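Local coordinates for envelope glycoprotein (Thogoto virus, PDB 5XEA), which probably attaches the virus to its host-cell receptor and later drives fusion of the viral envelope with the host membrane, at residues 47-59 / 122-136. Sequence-based numbering, arbitrary orientation.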
loop_
_atom_site.group_PDB
_atom_site.type_symbol
_atom_site.label_atom_id
_atom_site.label_comp_id
_atom_site.label_asym_id
_atom_site.label_seq_id
_atom_site.Cartn_x
_atom_site.Cartn_y
_atom_site.Cartn_z
ATOM N N ARG B 47 -33.651 1.519 -9.854
ATOM C CA ARG B 47 -35.080 1.304 -9.654
ATOM C C ARG B 47 -35.461 -0.002 -10.326
ATOM O O ARG B 47 -35.119 -0.223 -11.495
ATOM C CB ARG B 47 -35.900 2.462 -10.224
ATOM C CG ARG B 47 -37.427 2.270 -10.154
ATOM C CD ARG B 47 -38.090 3.589 -10.522
ATOM N NE ARG B 47 -37.737 3.975 -11.881
ATOM C CZ ARG B 47 -37.965 5.168 -12.417
ATOM N NH1 ARG B 47 -38.566 6.117 -11.710
ATOM N NH2 ARG B 47 -37.598 5.396 -13.674
ATOM N N THR B 48 -36.170 -0.848 -9.595
ATOM C CA THR B 48 -36.610 -2.142 -10.104
ATOM C C THR B 48 -37.984 -2.447 -9.530
ATOM O O THR B 48 -38.312 -2.044 -8.405
ATOM C CB THR B 48 -35.571 -3.235 -9.736
ATOM O OG1 THR B 48 -34.369 -3.018 -10.485
ATOM C CG2 THR B 48 -36.076 -4.623 -10.005
ATOM N N ALA B 49 -38.794 -3.161 -10.311
ATOM C CA ALA B 49 -40.081 -3.661 -9.849
ATOM C C ALA B 49 -40.038 -5.182 -9.741
ATOM O O ALA B 49 -39.412 -5.851 -10.567
ATOM C CB ALA B 49 -41.212 -3.229 -10.797
ATOM N N TRP B 50 -40.655 -5.718 -8.694
ATOM C CA TRP B 50 -41.040 -7.130 -8.626
ATOM C C TRP B 50 -42.490 -7.230 -9.068
ATOM O O TRP B 50 -43.360 -6.598 -8.465
ATOM C CB TRP B 50 -40.892 -7.708 -7.215
ATOM C CG TRP B 50 -41.409 -9.118 -7.042
ATOM C CD1 TRP B 50 -42.556 -9.498 -6.395
ATOM C CD2 TRP B 50 -40.809 -10.331 -7.529
ATOM N NE1 TRP B 50 -42.701 -10.868 -6.449
ATOM C CE2 TRP B 50 -41.643 -11.401 -7.138
ATOM C CE3 TRP B 50 -39.645 -10.615 -8.254
ATOM C CZ2 TRP B 50 -41.348 -12.740 -7.439
ATOM C CZ3 TRP B 50 -39.356 -11.947 -8.566
ATOM C CH2 TRP B 50 -40.212 -12.995 -8.153
ATOM N N VAL B 51 -42.742 -8.002 -10.123
ATOM C CA VAL B 51 -44.089 -8.188 -10.658
ATOM C C VAL B 51 -44.389 -9.685 -10.704
ATOM O O VAL B 51 -43.717 -10.431 -11.429
ATOM C CB VAL B 51 -44.247 -7.554 -12.054
ATOM C CG1 VAL B 51 -45.672 -7.734 -12.571
ATOM C CG2 VAL B 51 -43.876 -6.062 -12.010
ATOM N N ALA B 52 -45.380 -10.123 -9.927
ATOM C CA ALA B 52 -45.835 -11.516 -9.914
ATOM C C ALA B 52 -47.307 -11.571 -10.318
ATOM O O ALA B 52 -48.189 -11.168 -9.550
ATOM C CB ALA B 52 -45.628 -12.165 -8.541
ATOM N N TYR B 53 -47.567 -12.094 -11.506
ATOM C CA TYR B 53 -48.916 -12.281 -12.032
ATOM C C TYR B 53 -49.209 -13.779 -12.059
ATOM O O TYR B 53 -48.587 -14.527 -12.816
ATOM C CB TYR B 53 -49.013 -11.667 -13.422
ATOM C CG TYR B 53 -50.383 -11.740 -14.066
ATOM C CD1 TYR B 53 -51.444 -10.992 -13.572
ATOM C CD2 TYR B 53 -50.608 -12.539 -15.188
ATOM C CE1 TYR B 53 -52.705 -11.039 -14.176
ATOM C CE2 TYR B 53 -51.869 -12.594 -15.797
ATOM C CZ TYR B 53 -52.905 -11.836 -15.288
ATOM O OH TYR B 53 -54.149 -11.876 -15.881
ATOM N N CYS B 54 -50.149 -14.222 -11.243
ATOM C CA CYS B 54 -50.383 -15.644 -11.061
ATOM C C CYS B 54 -51.815 -15.974 -11.444
ATOM O O CYS B 54 -52.676 -15.096 -11.462
ATOM C CB CYS B 54 -50.121 -16.044 -9.612
ATOM S SG CYS B 54 -48.452 -15.590 -9.050
ATOM N N TYR B 55 -52.059 -17.245 -11.754
ATOM C CA TYR B 55 -53.417 -17.763 -11.889
ATOM C C TYR B 55 -53.522 -19.074 -11.126
ATOM O O TYR B 55 -52.644 -19.934 -11.228
ATOM C CB TYR B 55 -53.830 -17.981 -13.359
ATOM C CG TYR B 55 -55.219 -18.596 -13.499
ATOM C CD1 TYR B 55 -56.358 -17.852 -13.209
ATOM C CD2 TYR B 55 -55.388 -19.925 -13.893
ATOM C CE1 TYR B 55 -57.632 -18.406 -13.331
ATOM C CE2 TYR B 55 -56.674 -20.488 -14.018
ATOM C CZ TYR B 55 -57.784 -19.713 -13.730
ATOM O OH TYR B 55 -59.054 -20.230 -13.826
ATOM N N ASN B 56 -54.588 -19.209 -10.352
ATOM C CA ASN B 56 -54.857 -20.412 -9.581
ATOM C C ASN B 56 -56.062 -21.124 -10.206
ATOM O O ASN B 56 -57.208 -20.751 -9.954
ATOM C CB ASN B 56 -55.129 -20.051 -8.125
ATOM C CG ASN B 56 -55.318 -21.266 -7.246
ATOM O OD1 ASN B 56 -55.443 -22.386 -7.730
ATOM N ND2 ASN B 56 -55.327 -21.047 -5.941
ATOM N N GLY B 57 -55.806 -22.160 -11.000
ATOM C CA GLY B 57 -56.895 -22.986 -11.527
ATOM C C GLY B 57 -56.865 -24.412 -11.004
ATOM O O GLY B 57 -57.478 -25.309 -11.587
ATOM N N GLY B 58 -56.155 -24.632 -9.886
ATOM C CA GLY B 58 -55.925 -25.963 -9.361
ATOM C C GLY B 58 -54.825 -26.651 -10.158
ATOM O O GLY B 58 -54.529 -26.217 -11.275
ATOM N N LEU B 59 -54.204 -27.717 -9.630
ATOM C CA LEU B 59 -53.058 -28.302 -10.325
ATOM C C LEU B 59 -53.455 -29.058 -11.590
ATOM O O LEU B 59 -52.595 -29.322 -12.430
ATOM C CB LEU B 59 -52.276 -29.219 -9.386
ATOM C CG LEU B 59 -51.340 -28.462 -8.416
ATOM C CD1 LEU B 59 -50.350 -29.396 -7.709
ATOM C CD2 LEU B 59 -50.610 -27.355 -9.162
ATOM N N LEU B 122 -38.103 -3.423 -1.871
ATOM C CA LEU B 122 -39.271 -4.187 -2.280
ATOM C C LEU B 122 -39.432 -5.401 -1.376
ATOM O O LEU B 122 -38.508 -5.800 -0.680
ATOM C CB LEU B 122 -39.163 -4.619 -3.747
ATOM C CG LEU B 122 -38.033 -5.522 -4.255
ATOM C CD1 LEU B 122 -38.215 -7.000 -3.935
ATOM C CD2 LEU B 122 -37.911 -5.322 -5.772
ATOM N N VAL B 123 -40.638 -5.957 -1.371
ATOM C CA VAL B 123 -40.956 -7.224 -0.725
ATOM C C VAL B 123 -41.214 -8.220 -1.841
ATOM O O VAL B 123 -41.911 -7.899 -2.806
ATOM C CB VAL B 123 -42.193 -7.109 0.188
ATOM C CG1 VAL B 123 -42.469 -8.440 0.891
ATOM C CG2 VAL B 123 -42.007 -6.012 1.220
ATOM N N ARG B 124 -40.632 -9.408 -1.741
ATOM C CA ARG B 124 -40.828 -10.424 -2.767
ATOM C C ARG B 124 -42.031 -11.277 -2.383
ATOM O O ARG B 124 -41.979 -12.008 -1.397
ATOM C CB ARG B 124 -39.594 -11.296 -2.935
ATOM C CG ARG B 124 -39.887 -12.490 -3.852
ATOM C CD ARG B 124 -38.694 -13.399 -3.934
ATOM N NE ARG B 124 -38.963 -14.541 -4.785
ATOM C CZ ARG B 124 -38.076 -15.492 -5.039
ATOM N NH1 ARG B 124 -36.858 -15.417 -4.514
ATOM N NH2 ARG B 124 -38.402 -16.510 -5.817
ATOM N N ARG B 125 -43.111 -11.185 -3.153
ATOM C CA ARG B 125 -44.332 -11.934 -2.850
ATOM C C ARG B 125 -44.933 -12.461 -4.147
ATOM O O ARG B 125 -45.004 -11.728 -5.141
ATOM C CB ARG B 125 -45.345 -11.045 -2.108
ATOM C CG ARG B 125 -46.596 -11.764 -1.613
ATOM C CD ARG B 125 -47.383 -10.891 -0.626
ATOM N NE ARG B 125 -48.641 -11.524 -0.226
ATOM C CZ ARG B 125 -48.788 -12.288 0.852
ATOM N NH1 ARG B 125 -47.751 -12.518 1.652
ATOM N NH2 ARG B 125 -49.969 -12.820 1.139
ATOM N N ASP B 126 -45.349 -13.728 -4.153
ATOM C CA ASP B 126 -46.035 -14.288 -5.325
ATOM C C ASP B 126 -47.230 -15.150 -4.909
ATOM O O ASP B 126 -47.440 -16.259 -5.407
ATOM C CB ASP B 126 -45.074 -15.069 -6.221
ATOM C CG ASP B 126 -44.376 -16.211 -5.505
ATOM O OD1 ASP B 126 -44.762 -16.553 -4.361
ATOM O OD2 ASP B 126 -43.438 -16.777 -6.112
ATOM N N ALA B 127 -48.049 -14.615 -4.011
ATOM C CA ALA B 127 -49.231 -15.331 -3.545
ATOM C C ALA B 127 -50.203 -15.606 -4.693
ATOM O O ALA B 127 -50.279 -14.853 -5.673
ATOM C CB ALA B 127 -49.925 -14.535 -2.443
ATOM N N ASN B 128 -50.958 -16.705 -4.558
ATOM C CA ASN B 128 -51.868 -17.216 -5.581
ATOM C C ASN B 128 -52.981 -17.995 -4.889
ATOM O O ASN B 128 -53.243 -19.138 -5.257
ATOM C CB ASN B 128 -51.098 -18.128 -6.551
ATOM C CG ASN B 128 -51.853 -18.427 -7.850
ATOM O OD1 ASN B 128 -52.778 -17.712 -8.243
ATOM N ND2 ASN B 128 -51.414 -19.478 -8.547
ATOM N N TRP B 129 -53.598 -17.422 -3.851
ATOM C CA TRP B 129 -54.449 -18.210 -2.973
ATOM C C TRP B 129 -55.931 -18.135 -3.341
ATOM O O TRP B 129 -56.747 -18.765 -2.659
ATOM C CB TRP B 129 -54.259 -17.803 -1.505
ATOM C CG TRP B 129 -54.237 -16.329 -1.255
ATOM C CD1 TRP B 129 -53.126 -15.553 -1.043
ATOM C CD2 TRP B 129 -55.365 -15.452 -1.148
ATOM N NE1 TRP B 129 -53.498 -14.247 -0.829
ATOM C CE2 TRP B 129 -54.865 -14.158 -0.887
ATOM C CE3 TRP B 129 -56.752 -15.633 -1.267
ATOM C CZ2 TRP B 129 -55.695 -13.051 -0.744
ATOM C CZ3 TRP B 129 -57.578 -14.531 -1.118
ATOM C CH2 TRP B 129 -57.044 -13.256 -0.858
ATOM N N LYS B 130 -56.280 -17.384 -4.388
ATOM C CA LYS B 130 -57.668 -17.155 -4.780
ATOM C C LYS B 130 -58.003 -18.117 -5.916
ATOM O O LYS B 130 -57.719 -17.842 -7.084
ATOM C CB LYS B 130 -57.888 -15.702 -5.186
ATOM C CG LYS B 130 -59.368 -15.348 -5.366
ATOM C CD LYS B 130 -60.073 -15.262 -4.032
ATOM C CE LYS B 130 -61.576 -15.019 -4.217
ATOM N NZ LYS B 130 -62.250 -14.829 -2.901
ATOM N N PHE B 131 -58.614 -19.242 -5.560
ATOM C CA PHE B 131 -58.946 -20.266 -6.541
ATOM C C PHE B 131 -59.833 -19.711 -7.647
ATOM O O PHE B 131 -60.790 -18.981 -7.383
ATOM C CB PHE B 131 -59.648 -21.447 -5.874
ATOM C CG PHE B 131 -60.066 -22.513 -6.850
ATOM C CD1 PHE B 131 -59.115 -23.291 -7.484
ATOM C CD2 PHE B 131 -61.425 -22.727 -7.146
ATOM C CE1 PHE B 131 -59.488 -24.267 -8.385
ATOM C CE2 PHE B 131 -61.807 -23.702 -8.054
ATOM C CZ PHE B 131 -60.842 -24.482 -8.672
ATOM N N ALA B 132 -59.487 -20.069 -8.891
ATOM C CA ALA B 132 -60.184 -19.686 -10.117
ATOM C C ALA B 132 -60.077 -18.210 -10.402
ATOM O O ALA B 132 -60.900 -17.662 -11.154
ATOM C CB ALA B 132 -61.672 -20.107 -10.097
ATOM N N TYR B 133 -59.069 -17.541 -9.829
ATOM C CA TYR B 133 -58.802 -16.149 -10.140
ATOM C C TYR B 133 -57.308 -15.930 -10.323
ATOM O O TYR B 133 -56.468 -16.739 -9.908
ATOM C CB TYR B 133 -59.305 -15.202 -9.038
ATOM C CG TYR B 133 -60.808 -15.070 -8.942
ATOM C CD1 TYR B 133 -61.471 -14.021 -9.572
ATOM C CD2 TYR B 133 -61.558 -15.979 -8.203
ATOM C CE1 TYR B 133 -62.848 -13.894 -9.491
ATOM C CE2 TYR B 133 -62.929 -15.856 -8.099
ATOM C CZ TYR B 133 -63.567 -14.808 -8.752
ATOM O OH TYR B 133 -64.927 -14.674 -8.665
ATOM N N HIS B 134 -56.993 -14.795 -10.929
ATOM C CA HIS B 134 -55.630 -14.312 -11.061
ATOM C C HIS B 134 -55.248 -13.485 -9.840
ATOM O O HIS B 134 -56.104 -12.875 -9.185
ATOM C CB HIS B 134 -55.481 -13.458 -12.309
ATOM C CG HIS B 134 -55.754 -14.197 -13.574
ATOM N ND1 HIS B 134 -54.751 -14.685 -14.377
ATOM C CD2 HIS B 134 -56.919 -14.542 -14.170
ATOM C CE1 HIS B 134 -55.283 -15.297 -15.420
ATOM N NE2 HIS B 134 -56.596 -15.218 -15.322
ATOM N N MET B 135 -53.952 -13.458 -9.535
ATOM C CA MET B 135 -53.506 -12.646 -8.418
ATOM C C MET B 135 -52.221 -11.925 -8.804
ATOM O O MET B 135 -51.343 -12.501 -9.449
ATOM C CB MET B 135 -53.328 -13.490 -7.154
ATOM C CG MET B 135 -53.153 -12.629 -5.897
ATOM S SD MET B 135 -53.266 -13.556 -4.370
ATOM C CE MET B 135 -55.049 -13.699 -4.226
ATOM N N CYS B 136 -52.151 -10.650 -8.434
ATOM C CA CYS B 136 -51.118 -9.723 -8.868
ATOM C C CYS B 136 -50.392 -9.188 -7.639
ATOM O O CYS B 136 -51.025 -8.744 -6.675
ATOM C CB CYS B 136 -51.734 -8.574 -9.683
ATOM S SG CYS B 136 -50.632 -7.200 -10.131
HETATM O O HOH W 1 -49.052 -12.877 -6.949
HETATM O O HOH W 2 -61.132 -18.625 -13.806
#
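H134 lies between two tyrosines: Y53 OH sits over one face of the imidazole, 3.2 Å above its plane toward the rim, and CD1 of Y55 covers the centre of the opposite face. Y55 and H134 meet obliquely, their planes 42° apart, whereas Y53 and H134 are nearly parallel but slid until the rings barely overlap. This cluster decorates an antiparallel ladder with paired 2.8 Å bonds, C54 N to M135 O and M135 N to C54 O.

On the other face of the sheet, N128 bridges alternate residues of strand 47-56. Its CB packs on C54 CB, CG lies between the CB atoms of C54 and N56, OD1 rests 3.3 Å from N56 CB, and ND2 donates almost straight (173°) to Y55 O from above the carbonyl plane. With N56 CG anti to the backbone N (chi1 -176°), its ND2 bonds N128 O weakly and donates to L59 O of the third subunit, while OD1 accepts from G58 N at 3.2 Å, closing an Asx turn. A132 N bonds N56 O, joining the type II turn 130-133.

R125 O receives W50 NE1 (2.8 Å) in the indole plane, and R124 CG makes a CH-pi contact over the six-membered ring.

Disulfide C54-C66 ties strand 47-56 to strand 65-72, which packs on W50 and A52, and C136-C106 ties strand 133-156 to a loop. Strand 95-99 lies against R125, A127 and M135; R124 NH1 bonds M437 O at the end of helix 421-437, and at the trimer interface Y439 of the second subunit meets W50 edge-to-face.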